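Long-range contacts in biofilm-associated surface protein (Staphylococcus aureus, PDB 7C7U), which is a cell wall-anchored surface protein that takes part in biofilm formation, its calcium-binding region probably serving as a switch that modulates functional amyloid assembly: residues S88-G93 with A137-I142; K96-V101 with A121-F126; L36-K41 with P54-S59; Y70-K75 with W114-I119; S50-F55 with K141-D146. One frame throughout, in Å; residues are numbered along the deposited sequence.

Contact 1 (S88-G93 with A137-I142)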
# COMPACT_ATOMS: atom_id res chain seq x y z
N SER A 88 22.15 4.78 17.58
CA SER A 88 22.24 6.13 18.12
C SER A 88 23.04 6.99 17.15
O SER A 88 23.81 6.49 16.33
CB SER A 88 22.89 6.14 19.50
OG SER A 88 24.25 5.75 19.39
N ALA A 89 22.88 8.31 17.31
CA ALA A 89 23.60 9.29 16.52
C ALA A 89 23.63 10.60 17.30
O ALA A 89 22.78 10.84 18.16
CB ALA A 89 22.96 9.49 15.15
N ASN A 90 24.59 11.45 16.96
CA ASN A 90 24.68 12.79 17.53
C ASN A 90 23.75 13.73 16.78
O ASN A 90 23.80 13.77 15.55
CB ASN A 90 26.10 13.33 17.42
CG ASN A 90 27.07 12.58 18.28
OD1 ASN A 90 26.68 11.78 19.12
ND2 ASN A 90 28.36 12.85 18.09
N PRO A 91 22.93 14.51 17.47
CA PRO A 91 22.16 15.54 16.77
C PRO A 91 23.10 16.54 16.11
O PRO A 91 24.28 16.64 16.46
CB PRO A 91 21.33 16.20 17.88
CG PRO A 91 21.35 15.21 19.01
CD PRO A 91 22.68 14.53 18.92
N SER A 92 22.59 17.22 15.09
CA SER A 92 23.41 18.16 14.34
C SER A 92 23.91 19.25 15.28
O SER A 92 23.13 19.83 16.03
CB SER A 92 22.60 18.78 13.20
OG SER A 92 21.38 19.33 13.67
N GLY A 93 25.22 19.48 15.26
CA GLY A 93 25.82 20.49 16.10
C GLY A 93 26.02 20.09 17.55
O GLY A 93 26.26 20.96 18.39
N ALA A 137 23.41 14.79 11.17
CA ALA A 137 23.63 14.07 12.41
C ALA A 137 24.81 13.13 12.20
O ALA A 137 24.79 12.30 11.29
CB ALA A 137 22.38 13.30 12.83
N LYS A 138 25.85 13.29 13.01
CA LYS A 138 27.08 12.55 12.79
C LYS A 138 27.25 11.46 13.84
O LYS A 138 26.52 11.38 14.82
CB LYS A 138 28.30 13.47 12.79
CG LYS A 138 28.22 14.63 11.83
CD LYS A 138 29.51 15.45 11.88
CE LYS A 138 29.55 16.48 10.76
NZ LYS A 138 30.56 17.53 11.05
N ASN A 139 28.27 10.64 13.60
CA ASN A 139 28.67 9.58 14.53
C ASN A 139 27.55 8.60 14.78
O ASN A 139 27.39 8.10 15.90
CB ASN A 139 29.19 10.15 15.85
CG ASN A 139 30.15 9.22 16.54
OD1 ASN A 139 31.11 8.75 15.93
ND2 ASN A 139 29.90 8.93 17.81
N GLY A 140 26.73 8.34 13.77
CA GLY A 140 25.71 7.32 13.89
C GLY A 140 26.36 5.96 14.04
O GLY A 140 27.38 5.67 13.41
N LYS A 141 25.77 5.13 14.91
CA LYS A 141 26.29 3.79 15.17
C LYS A 141 25.13 2.80 15.26
O LYS A 141 24.26 2.94 16.12
CB LYS A 141 27.11 3.75 16.47
CG LYS A 141 28.31 4.69 16.48
CD LYS A 141 29.14 4.49 17.74
CE LYS A 141 30.28 5.51 17.81
NZ LYS A 141 30.93 5.53 19.15
N ILE A 142 25.13 1.81 14.38
CA ILE A 142 24.26 0.65 14.51
C ILE A 142 25.08 -0.41 15.22
O ILE A 142 26.04 -0.93 14.65
CB ILE A 142 23.76 0.14 13.15
CG1 ILE A 142 23.04 1.23 12.39
CG2 ILE A 142 22.80 -1.11 13.31
CD1 ILE A 142 22.95 0.91 10.90
O HOH W 1 24.35 3.12 18.98
O HOH W 2 26.24 7.44 18.40
O HOH W 3 27.89 9.34 19.57
O HOH W 4 26.33 15.71 14.98

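Contact 2 (K96-V101 with A121-F126)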
# COMPACT_ATOMS: atom_id res chain seq x y z
N LYS A 96 26.64 14.72 21.83
CA LYS A 96 26.01 13.82 22.78
C LYS A 96 24.99 12.95 22.06
O LYS A 96 24.02 13.48 21.52
CB LYS A 96 25.34 14.60 23.91
CG LYS A 96 26.33 15.39 24.77
CD LYS A 96 25.63 16.11 25.92
CE LYS A 96 26.56 17.17 26.53
NZ LYS A 96 27.86 16.56 26.94
N PRO A 97 25.15 11.62 22.04
CA PRO A 97 24.24 10.78 21.26
C PRO A 97 22.81 10.77 21.77
O PRO A 97 22.54 10.96 22.96
CB PRO A 97 24.87 9.38 21.37
CG PRO A 97 25.80 9.46 22.55
CD PRO A 97 26.30 10.87 22.56
N VAL A 98 21.88 10.57 20.84
CA VAL A 98 20.48 10.29 21.12
C VAL A 98 20.17 8.89 20.58
O VAL A 98 20.61 8.53 19.49
CB VAL A 98 19.56 11.34 20.48
CG1 VAL A 98 18.09 10.97 20.68
CG2 VAL A 98 19.87 12.73 21.05
N GLU A 99 19.39 8.13 21.33
CA GLU A 99 19.16 6.73 21.05
C GLU A 99 17.86 6.55 20.28
O GLU A 99 16.85 7.19 20.58
CB GLU A 99 19.11 5.92 22.35
CG GLU A 99 19.46 4.45 22.21
CD GLU A 99 19.44 3.71 23.53
OE1 GLU A 99 18.84 2.61 23.58
OE2 GLU A 99 20.02 4.22 24.52
N PHE A 100 17.89 5.68 19.28
CA PHE A 100 16.69 5.28 18.57
C PHE A 100 15.96 4.22 19.39
O PHE A 100 16.56 3.48 20.17
CB PHE A 100 17.02 4.73 17.18
CG PHE A 100 17.60 5.75 16.22
CD1 PHE A 100 18.77 6.44 16.50
CD2 PHE A 100 17.01 5.94 14.97
CE1 PHE A 100 19.31 7.34 15.60
CE2 PHE A 100 17.55 6.85 14.06
CZ PHE A 100 18.71 7.54 14.38
N VAL A 101 14.64 4.15 19.22
CA VAL A 101 13.81 3.17 19.92
C VAL A 101 13.13 2.30 18.88
O VAL A 101 12.53 2.82 17.93
CB VAL A 101 12.78 3.85 20.84
CG1 VAL A 101 11.86 2.81 21.47
CG2 VAL A 101 13.51 4.65 21.93
N ALA A 121 15.68 20.14 19.27
CA ALA A 121 15.21 20.79 20.49
C ALA A 121 14.21 19.94 21.25
O ALA A 121 14.07 20.08 22.47
CB ALA A 121 14.61 22.16 20.16
N ASN A 122 13.49 19.06 20.55
CA ASN A 122 12.61 18.05 21.14
C ASN A 122 13.31 16.70 21.32
O ASN A 122 12.71 15.66 21.05
CB ASN A 122 11.36 17.88 20.28
CG ASN A 122 10.46 19.10 20.31
OD1 ASN A 122 9.45 19.12 21.00
ND2 ASN A 122 10.85 20.15 19.59
N ASP A 123 14.58 16.71 21.74
CA ASP A 123 15.37 15.49 21.91
C ASP A 123 15.46 14.70 20.60
O ASP A 123 15.42 13.46 20.57
CB ASP A 123 14.81 14.62 23.03
CG ASP A 123 15.74 13.48 23.41
OD1 ASP A 123 16.94 13.74 23.62
OD2 ASP A 123 15.26 12.33 23.48
N GLY A 124 15.59 15.42 19.49
CA GLY A 124 15.71 14.78 18.20
C GLY A 124 17.06 14.95 17.55
O GLY A 124 18.08 15.08 18.23
N LEU A 125 17.09 14.97 16.22
CA LEU A 125 18.36 14.93 15.52
C LEU A 125 18.72 16.20 14.76
O LEU A 125 19.91 16.46 14.56
CB LEU A 125 18.41 13.74 14.55
CG LEU A 125 18.63 12.35 15.18
CD1 LEU A 125 18.79 11.28 14.10
CD2 LEU A 125 19.82 12.35 16.11
N PHE A 126 17.75 17.01 14.34
CA PHE A 126 18.05 18.10 13.42
C PHE A 126 17.61 19.44 13.99
O PHE A 126 16.54 19.56 14.60
CB PHE A 126 17.40 17.84 12.07
CG PHE A 126 17.90 16.61 11.37
CD1 PHE A 126 19.24 16.48 11.04
CD2 PHE A 126 17.05 15.58 11.05
CE1 PHE A 126 19.72 15.35 10.41
CE2 PHE A 126 17.52 14.45 10.42
CZ PHE A 126 18.86 14.33 10.10

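Contact 3 (L36-K41 with P54-S59)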
# COMPACT_ATOMS: atom_id res chain seq x y z
N LEU A 36 18.68 11.66 3.97
CA LEU A 36 19.73 10.88 3.31
C LEU A 36 20.50 10.09 4.36
O LEU A 36 21.25 10.67 5.15
CB LEU A 36 20.69 11.78 2.54
CG LEU A 36 20.48 11.99 1.04
CD1 LEU A 36 19.12 12.63 0.74
CD2 LEU A 36 21.63 12.82 0.42
N PHE A 37 20.35 8.77 4.35
CA PHE A 37 21.08 7.86 5.21
C PHE A 37 22.39 7.49 4.51
O PHE A 37 22.37 7.00 3.37
CB PHE A 37 20.21 6.64 5.49
CG PHE A 37 20.84 5.61 6.37
CD1 PHE A 37 21.08 5.86 7.71
CD2 PHE A 37 21.18 4.37 5.84
CE1 PHE A 37 21.66 4.88 8.52
CE2 PHE A 37 21.75 3.39 6.63
CZ PHE A 37 22.00 3.65 7.98
N ASP A 38 23.51 7.75 5.16
CA ASP A 38 24.84 7.68 4.55
C ASP A 38 25.71 6.72 5.37
O ASP A 38 26.54 7.17 6.18
CB ASP A 38 25.42 9.10 4.48
CG ASP A 38 26.80 9.18 3.86
OD1 ASP A 38 27.31 8.18 3.32
OD2 ASP A 38 27.38 10.29 3.89
N PRO A 39 25.56 5.41 5.18
CA PRO A 39 26.31 4.46 6.03
C PRO A 39 27.69 4.12 5.50
O PRO A 39 28.03 4.31 4.33
CB PRO A 39 25.42 3.21 6.04
CG PRO A 39 24.74 3.23 4.69
CD PRO A 39 24.54 4.71 4.36
N GLY A 40 28.49 3.55 6.40
CA GLY A 40 29.74 2.96 5.98
C GLY A 40 29.52 1.72 5.13
O GLY A 40 28.46 1.08 5.17
N LYS A 41 30.53 1.39 4.33
CA LYS A 41 30.47 0.21 3.48
C LYS A 41 30.82 -1.05 4.27
O LYS A 41 31.56 -1.00 5.25
CB LYS A 41 31.42 0.34 2.29
CG LYS A 41 31.14 1.50 1.37
CD LYS A 41 32.05 1.42 0.13
CE LYS A 41 33.52 1.65 0.46
NZ LYS A 41 33.95 3.03 0.20
N PRO A 54 28.71 2.19 10.96
CA PRO A 54 28.60 3.63 11.17
C PRO A 54 27.77 4.30 10.08
O PRO A 54 27.62 3.78 8.97
CB PRO A 54 30.05 4.09 11.11
CG PRO A 54 30.63 3.19 10.08
CD PRO A 54 29.96 1.84 10.28
N PHE A 55 27.23 5.47 10.41
CA PHE A 55 26.48 6.24 9.43
C PHE A 55 26.45 7.70 9.82
O PHE A 55 26.63 8.07 10.99
CB PHE A 55 25.03 5.70 9.28
CG PHE A 55 24.17 5.87 10.51
CD1 PHE A 55 24.12 4.87 11.48
CD2 PHE A 55 23.33 6.97 10.65
CE1 PHE A 55 23.30 4.99 12.59
CE2 PHE A 55 22.51 7.11 11.75
CZ PHE A 55 22.49 6.12 12.73
N ASP A 56 26.19 8.54 8.82
CA ASP A 56 25.70 9.89 9.03
C ASP A 56 24.28 9.95 8.50
O ASP A 56 23.87 9.14 7.67
CB ASP A 56 26.57 10.93 8.31
CG ASP A 56 28.00 10.93 8.82
OD1 ASP A 56 28.21 10.88 10.04
OD2 ASP A 56 28.92 10.95 7.98
N LEU A 57 23.52 10.92 8.99
CA LEU A 57 22.17 11.15 8.50
C LEU A 57 22.06 12.62 8.13
O LEU A 57 22.29 13.48 8.99
CB LEU A 57 21.15 10.74 9.56
CG LEU A 57 19.68 10.61 9.16
CD1 LEU A 57 19.46 9.67 7.96
CD2 LEU A 57 18.92 10.11 10.37
N HIS A 58 21.76 12.91 6.87
CA HIS A 58 21.69 14.29 6.39
C HIS A 58 20.24 14.67 6.09
O HIS A 58 19.46 13.84 5.60
CB HIS A 58 22.52 14.50 5.12
CG HIS A 58 23.90 13.92 5.17
ND1 HIS A 58 24.98 14.61 5.69
CD2 HIS A 58 24.39 12.74 4.72
CE1 HIS A 58 26.06 13.87 5.59
NE2 HIS A 58 25.73 12.73 4.99
N SER A 59 19.89 15.92 6.35
CA SER A 59 18.57 16.37 5.92
C SER A 59 18.55 17.89 5.76
O SER A 59 19.45 18.60 6.22
CB SER A 59 17.48 15.92 6.89
OG SER A 59 16.20 16.31 6.41
O HOH W 5 29.45 11.03 5.49

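Contact 4 (Y70-K75 with W114-I119)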
# COMPACT_ATOMS: atom_id res chain seq x y z
N TYR A 70 6.51 14.62 14.37
CA TYR A 70 7.21 14.01 13.25
C TYR A 70 8.48 13.33 13.73
O TYR A 70 9.28 13.92 14.46
CB TYR A 70 7.52 15.06 12.18
CG TYR A 70 6.27 15.56 11.50
CD1 TYR A 70 5.52 14.73 10.69
CD2 TYR A 70 5.82 16.87 11.69
CE1 TYR A 70 4.37 15.17 10.08
CE2 TYR A 70 4.66 17.33 11.07
CZ TYR A 70 3.94 16.47 10.27
OH TYR A 70 2.79 16.89 9.65
N LYS A 71 8.66 12.08 13.31
CA LYS A 71 9.73 11.22 13.78
C LYS A 71 10.64 10.83 12.62
O LYS A 71 10.24 10.86 11.46
CB LYS A 71 9.16 9.94 14.41
CG LYS A 71 8.00 10.16 15.38
CD LYS A 71 8.53 10.25 16.79
CE LYS A 71 7.45 10.65 17.78
NZ LYS A 71 8.05 11.14 19.05
N ILE A 72 11.86 10.46 12.96
CA ILE A 72 12.80 9.89 12.00
C ILE A 72 12.75 8.37 12.14
O ILE A 72 12.92 7.85 13.25
CB ILE A 72 14.22 10.44 12.21
CG1 ILE A 72 14.25 11.93 11.91
CG2 ILE A 72 15.23 9.69 11.37
CD1 ILE A 72 15.57 12.56 12.32
N ASP A 73 12.48 7.67 11.05
CA ASP A 73 12.37 6.22 11.07
C ASP A 73 13.46 5.61 10.20
O ASP A 73 13.62 6.00 9.03
CB ASP A 73 11.00 5.73 10.59
CG ASP A 73 9.99 5.74 11.69
OD1 ASP A 73 10.31 6.38 12.71
OD2 ASP A 73 8.92 5.09 11.58
N LEU A 74 14.19 4.67 10.77
CA LEU A 74 15.22 3.92 10.08
C LEU A 74 14.82 2.45 10.07
O LEU A 74 14.70 1.84 11.13
CB LEU A 74 16.57 4.09 10.76
CG LEU A 74 17.70 3.24 10.21
CD1 LEU A 74 17.91 3.53 8.74
CD2 LEU A 74 18.99 3.58 10.98
N LYS A 75 14.66 1.89 8.87
CA LYS A 75 14.23 0.51 8.70
C LYS A 75 15.35 -0.29 8.06
O LYS A 75 15.80 0.06 6.96
CB LYS A 75 12.97 0.44 7.83
CG LYS A 75 12.54 -0.97 7.49
CD LYS A 75 11.19 -0.98 6.79
CE LYS A 75 10.94 -2.34 6.14
NZ LYS A 75 11.00 -3.49 7.11
N TRP A 114 13.51 1.50 13.60
CA TRP A 114 13.89 2.26 14.78
C TRP A 114 13.53 3.74 14.60
O TRP A 114 13.61 4.29 13.50
CB TRP A 114 15.38 2.12 15.04
CG TRP A 114 15.77 0.84 15.68
CD1 TRP A 114 16.12 0.65 16.98
CD2 TRP A 114 15.90 -0.45 15.04
NE1 TRP A 114 16.46 -0.66 17.19
CE2 TRP A 114 16.32 -1.35 16.02
CE3 TRP A 114 15.69 -0.91 13.73
CZ2 TRP A 114 16.54 -2.70 15.75
CZ3 TRP A 114 15.90 -2.26 13.46
CH2 TRP A 114 16.32 -3.13 14.46
N GLU A 115 13.15 4.38 15.71
CA GLU A 115 12.52 5.70 15.64
C GLU A 115 13.17 6.67 16.61
O GLU A 115 13.53 6.30 17.73
CB GLU A 115 11.02 5.60 15.95
CG GLU A 115 10.24 6.89 15.72
CD GLU A 115 8.73 6.65 15.55
OE1 GLU A 115 8.27 6.38 14.42
OE2 GLU A 115 8.00 6.73 16.56
N VAL A 116 13.27 7.93 16.18
CA VAL A 116 13.83 9.00 17.00
C VAL A 116 13.13 10.29 16.59
O VAL A 116 12.61 10.41 15.47
CB VAL A 116 15.36 9.10 16.85
CG1 VAL A 116 15.73 9.58 15.46
CG2 VAL A 116 15.97 10.01 17.91
N ASN A 117 13.06 11.24 17.51
CA ASN A 117 12.40 12.50 17.19
C ASN A 117 13.21 13.25 16.14
O ASN A 117 14.44 13.14 16.07
CB ASN A 117 12.20 13.34 18.44
CG ASN A 117 10.95 12.95 19.22
OD1 ASN A 117 10.11 12.19 18.73
ND2 ASN A 117 10.82 13.47 20.44
N PHE A 118 12.50 13.99 15.28
CA PHE A 118 13.16 14.75 14.22
C PHE A 118 13.88 15.98 14.78
O PHE A 118 15.08 16.17 14.53
CB PHE A 118 12.12 15.17 13.18
CG PHE A 118 12.70 15.90 12.00
CD1 PHE A 118 12.94 17.26 12.06
CD2 PHE A 118 12.97 15.23 10.83
CE1 PHE A 118 13.46 17.94 10.97
CE2 PHE A 118 13.50 15.89 9.73
CZ PHE A 118 13.75 17.25 9.81
N ILE A 119 13.16 16.82 15.52
CA ILE A 119 13.66 18.14 15.91
C ILE A 119 14.59 18.01 17.11
O ILE A 119 14.20 17.49 18.16
CB ILE A 119 12.50 19.09 16.21
CG1 ILE A 119 11.76 19.44 14.93
CG2 ILE A 119 13.01 20.36 16.88
CD1 ILE A 119 10.26 19.42 15.09
O HOH W 6 10.50 15.97 16.86

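Contact 5 (S50-F55 with K141-D146)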
# COMPACT_ATOMS: atom_id res chain seq x y z
N SER A 50 34.05 -5.65 12.66
CA SER A 50 33.48 -4.75 13.65
C SER A 50 32.05 -5.17 13.95
O SER A 50 31.38 -5.78 13.11
CB SER A 50 33.50 -3.30 13.13
OG SER A 50 32.80 -2.43 14.00
N ASN A 51 31.58 -4.87 15.15
CA ASN A 51 30.17 -5.04 15.47
C ASN A 51 29.39 -3.73 15.33
O ASN A 51 28.29 -3.62 15.87
CB ASN A 51 30.00 -5.61 16.88
CG ASN A 51 30.28 -4.60 17.96
OD1 ASN A 51 31.33 -3.94 17.96
ND2 ASN A 51 29.33 -4.44 18.88
N ILE A 52 29.96 -2.74 14.63
CA ILE A 52 29.31 -1.45 14.41
C ILE A 52 29.24 -1.16 12.92
O ILE A 52 30.23 -1.29 12.20
CB ILE A 52 30.05 -0.31 15.14
CG1 ILE A 52 30.05 -0.56 16.64
CG2 ILE A 52 29.42 1.06 14.79
CD1 ILE A 52 30.52 0.61 17.47
N ILE A 53 28.06 -0.74 12.46
CA ILE A 53 27.89 -0.12 11.16
C ILE A 53 27.75 1.37 11.38
O ILE A 53 26.75 1.81 11.98
CB ILE A 53 26.68 -0.69 10.40
CG1 ILE A 53 26.86 -2.18 10.14
CG2 ILE A 53 26.48 0.04 9.08
CD1 ILE A 53 25.59 -2.85 9.60
N PRO A 54 28.71 2.19 10.96
CA PRO A 54 28.60 3.63 11.17
C PRO A 54 27.77 4.30 10.08
O PRO A 54 27.62 3.78 8.97
CB PRO A 54 30.05 4.09 11.11
CG PRO A 54 30.63 3.19 10.08
CD PRO A 54 29.96 1.84 10.28
N PHE A 55 27.23 5.47 10.41
CA PHE A 55 26.48 6.24 9.43
C PHE A 55 26.45 7.70 9.82
O PHE A 55 26.63 8.07 10.99
CB PHE A 55 25.03 5.70 9.28
CG PHE A 55 24.17 5.87 10.51
CD1 PHE A 55 24.12 4.87 11.48
CD2 PHE A 55 23.33 6.97 10.65
CE1 PHE A 55 23.30 4.99 12.59
CE2 PHE A 55 22.51 7.11 11.75
CZ PHE A 55 22.49 6.12 12.73
N LYS A 141 25.77 5.13 14.91
CA LYS A 141 26.29 3.79 15.17
C LYS A 141 25.13 2.80 15.26
O LYS A 141 24.26 2.94 16.12
CB LYS A 141 27.11 3.75 16.47
CG LYS A 141 28.31 4.69 16.48
CD LYS A 141 29.14 4.49 17.74
CE LYS A 141 30.28 5.51 17.81
NZ LYS A 141 30.93 5.53 19.15
N ILE A 142 25.13 1.81 14.38
CA ILE A 142 24.26 0.65 14.51
C ILE A 142 25.08 -0.41 15.22
O ILE A 142 26.04 -0.93 14.65
CB ILE A 142 23.76 0.14 13.15
CG1 ILE A 142 23.04 1.23 12.39
CG2 ILE A 142 22.80 -1.11 13.31
CD1 ILE A 142 22.95 0.91 10.90
N GLU A 143 24.75 -0.69 16.48
CA GLU A 143 25.50 -1.63 17.29
C GLU A 143 24.82 -2.99 17.24
O GLU A 143 23.59 -3.06 17.34
CB GLU A 143 25.62 -1.12 18.73
CG GLU A 143 26.32 0.24 18.84
CD GLU A 143 26.49 0.71 20.27
OE1 GLU A 143 26.93 -0.10 21.11
OE2 GLU A 143 26.19 1.90 20.54
N LEU A 144 25.61 -4.04 17.04
CA LEU A 144 25.14 -5.39 16.78
C LEU A 144 25.69 -6.37 17.81
O LEU A 144 26.80 -6.20 18.32
CB LEU A 144 25.56 -5.86 15.38
CG LEU A 144 25.28 -4.93 14.20
CD1 LEU A 144 26.05 -5.37 12.95
CD2 LEU A 144 23.77 -4.87 13.93
N ASP A 145 24.92 -7.44 18.05
CA ASP A 145 25.29 -8.46 19.04
C ASP A 145 26.34 -9.45 18.54
O ASP A 145 26.65 -10.41 19.24
CB ASP A 145 24.04 -9.21 19.52
CG ASP A 145 23.39 -10.06 18.44
OD1 ASP A 145 24.02 -10.33 17.39
OD2 ASP A 145 22.22 -10.47 18.65
N ASP A 146 26.85 -9.26 17.33
CA ASP A 146 27.91 -10.07 16.77
C ASP A 146 28.61 -9.21 15.72
O ASP A 146 28.17 -8.10 15.43
CB ASP A 146 27.36 -11.37 16.17
CG ASP A 146 28.42 -12.47 16.06
OD1 ASP A 146 29.62 -12.22 16.31
OD2 ASP A 146 28.03 -13.61 15.71
O HOH W 7 29.05 -2.40 21.04

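Contact 1 (S88-G93 with A137-I142)
Ala89 lies against Gly140 at the tight heart of this antiparallel strand pair, its CB 3.7 Å from Gly140 CA. Beside it Ser88 O takes a double load: the N-H of Lys141 arrives nearly in line with the carbonyl at 2.8 Å, and Gly140 CA adds a CA-H...O contact at 3.2 Å. Ser88 N returns a longer bond to Lys141 O (3.2 Å). Further along, Asn90 N bonds Lys138 O at 2.9 Å, whereas the reciprocal bond from Lys138 N to Asn90 O is bent and weak. Two residues, Asn139 and Gly140, stand opposite the single Ala89; Asn139 takes a left-handed backbone, and the strand is locally irregular there, probably bulge-like. On the face of Ser88, Asn90 and Lys141 the contact is looser and wetter. The hydroxyl of Ser88 donates to one water that in turn donates to Lys141 O, and accepts from a second that also donates to Asn139 O. With CG beside its own backbone N (chi1 -67°), Asn90 stands next to Asn139, ND2 3.6 Å from Asn139 CB. The two amide planes are 43° apart, and a water links them, donating to Asn90 OD1 and accepting from Asn139 ND2. Past Pro91 the chain leaves the pairing, and Ser92 OG bonds Gly127 N. Strand 133-144 thus has strand 84-90 on one edge and strand 52-61 on the other, where Ala137 pairs with Leu57, while Ala89 pairs onward with Val98 of strand 98-104.

Contact 2 (K96-V101 with A121-F126)
Val98 and Phe100 meet the loop 121-126 by van der Waals contact, the backbones standing too far apart to pair: the nearest CA atoms, those of Val98 and Gly124, are 7.2 Å from each other. Val98 carries most of it. Its CB faces the end of Leu125, with CD2 at 4.5 Å. With CG1 anti to the backbone N (chi1 175°), that methyl reaches the carbonyl of Asp123, 3.7 Å from O. The other methyl, CG2, is 4.0 Å from Asp123 OD1 and only slightly farther from Gly124 O. Toward this loop both methyls therefore meet oxygens, while CB looks to the methyl of Leu125. Asp123, in a left-handed backbone conformation, brings its carboxylate alongside the methyls at a slant. Deeper in, the methyl CD1 of Leu125 comes obliquely to Phe100, 3.8 Å from CZ, the two side chains at about a right angle. Leu125 in turn covers its neighbour, CB lying over the centre of one face of the Phe126 ring, 4.1 Å above the plane. The chain turns a corner at Leu125, which sends Phe126 toward Leu57, Ser59 and Met61 of strand 52-61. Leu125 itself packs on Val116, Ile72 and Leu57, so the loop between strands 113-117 and 133-144 packs into the interior beside strand 98-104, whose Val98 and Phe100 also rest on Val116.

Contact 3 (L36-K41 with P54-S59)
Phe37 and Phe55 form the apolar first shell of this antiparallel pair: Phe37 CE1 sits over one face of the Phe55 ring, displaced toward its rim, 3.4 Å from CG. The rings are oblique, their planes 44° apart. Leu57 CD1 approaches the edge of the Phe37 ring and lies 4.0 Å from Phe37 CB. The other face carries Leu36 but is otherwise polar. His58 NE2 donates a straight bond to Asp38 OD2 (3.1 Å, 165° at the hydrogen), using the anti lone pair of that oxygen and running in the plane of the imidazole. A water donates to both Asp38 OD2 and Asp56 OD2, bridging carboxylate oxygens 4.4 Å apart; the two acids may raise the proton affinity of the histidine. Next outward, Thr136 OG1 bonds His58 ND1, so both ring nitrogens have partners, which fixes the ring's rotation. Backbone pairs at Leu36-His58 and Asp38-Asp56 set the register, which Gly40 N closes with a short bond to Pro54 O (2.7 Å). Asp38 has CG anti to its N (chi1 -180°), which carries the carboxylate across to His58. Strand 36-39 lies along one edge of strand 52-61, with strand 133-144 on the other. Strand 210-220 packs over Leu36, Asp38 and His58; strand 163-171 covers Phe37, Pro39 and Leu57.

Contact 4 (Y70-K75 with W114-I119)
A bend at chi2 (-95°) lays the chain of Lys71 across Glu115, while Glu115, with CG anti to its backbone N (chi1 -172°), extends back toward strand 70-76 and Asp73. Lys71 CB and Glu115 CG are 3.5 Å apart, and the lysine methylenes continue along the carboxylate and then beside Asn117. The amine end reaches Asn117 OD1, but that separation is modelled so short that its details are doubtful. Asp73 and Glu115, a non-hydrogen-bonded pair, bring their nearly coplanar carboxylates (23°) together, with Asp73 OD1 2.7 Å from Glu115 OE1. At such a distance one acid may well be protonated. Arg170 probably offsets part of the negative charge, its NE forming a salt bridge with Glu115 OE1 and a long, weak ion pair with Asp73 OD2. The opposite face is oily: Ile72 and Val116 run side by side, Ile72 CB 3.7 Å from Val116 CG1. Phe118 crosses Ile72 at about a right angle, its CD2 3.7 Å from Ile72 CG1. Between the faces the backbones are firmly bonded, Ile72 N to Val116 O at 2.6 Å and Leu74 N to Trp114 O at 2.8 Å, with return bonds from Val116 N and Trp114 N. At the corner of the chain, Phe118 N gives Tyr70 O only a weak bond. Strand 70-76 lies between strands 113-117 and 163-171, strand 113-117 continues the sheet to strand 98-104, and Leu125 and Phe126 from the following loop close over Ile72.

Contact 5 (S50-F55 with K141-D146)
This is the end of the antiparallel pairing where strand 52-61 begins and strand 133-144 finishes, with Asn51 bonding both the backbone N and the backbone O of Leu144. Asn51 O accepts from Leu144 N at 3.0 Å. Its chi1 of 74° puts CG between the backbone N and the carbonyl carbon, and ND2 donates to Leu144 O (3.1 Å) within the amide plane. A water accepts from the same ND2 and donates to Glu143 OE1. Just before, Ser50 OG accepts from Ile52 N at 2.9 Å, an ST turn that leads into the strand. Ile53 and Ile142 exchange two backbone bonds, and Ile53 CG2 meets Ile142 CD1 at 4.1 Å on the buried face. Phe55 adds its CE1 to this face, 3.8 Å from Ile142 CG1, the side chains at about a right angle. On the outer face Ile52 crosses the stem of Lys141 obliquely, CG2 3.9 Å from Lys141 CB. Asp146 O is buried beside Asn51 CB without a hydrogen-bonding partner. The chemistry suggests a strand end held by polar bonds: the asparagine amide supplies a donor where a backbone N-H would otherwise pair, and apolar side chains lie on the buried face.

Overall arrangement
Contacts 1, 3 and 5 join neighbouring strands of one mixed sheet: contacts 1 and 5 share strand 133-144, and contacts 3 and 5 share strand 52-61. Contact 4 pairs two other strands of that sheet, and contact 2 brings a loop between the two regions. Contacts 1, 2 and 4 are mostly buried; 3 and 5 are partly so. Their chemistry follows: contact 2 is purely van der Waals, contact 1 has a hydrated polar face, contact 3 a histidine-carboxylate bond, contact 4 a crowded acid pair, and contact 5 an asparagine closing a strand end. Leu57, Ile72, Leu125 and Phe126 meet in one shared apolar interior, and Phe37 joins Ile142 and Leu74 there.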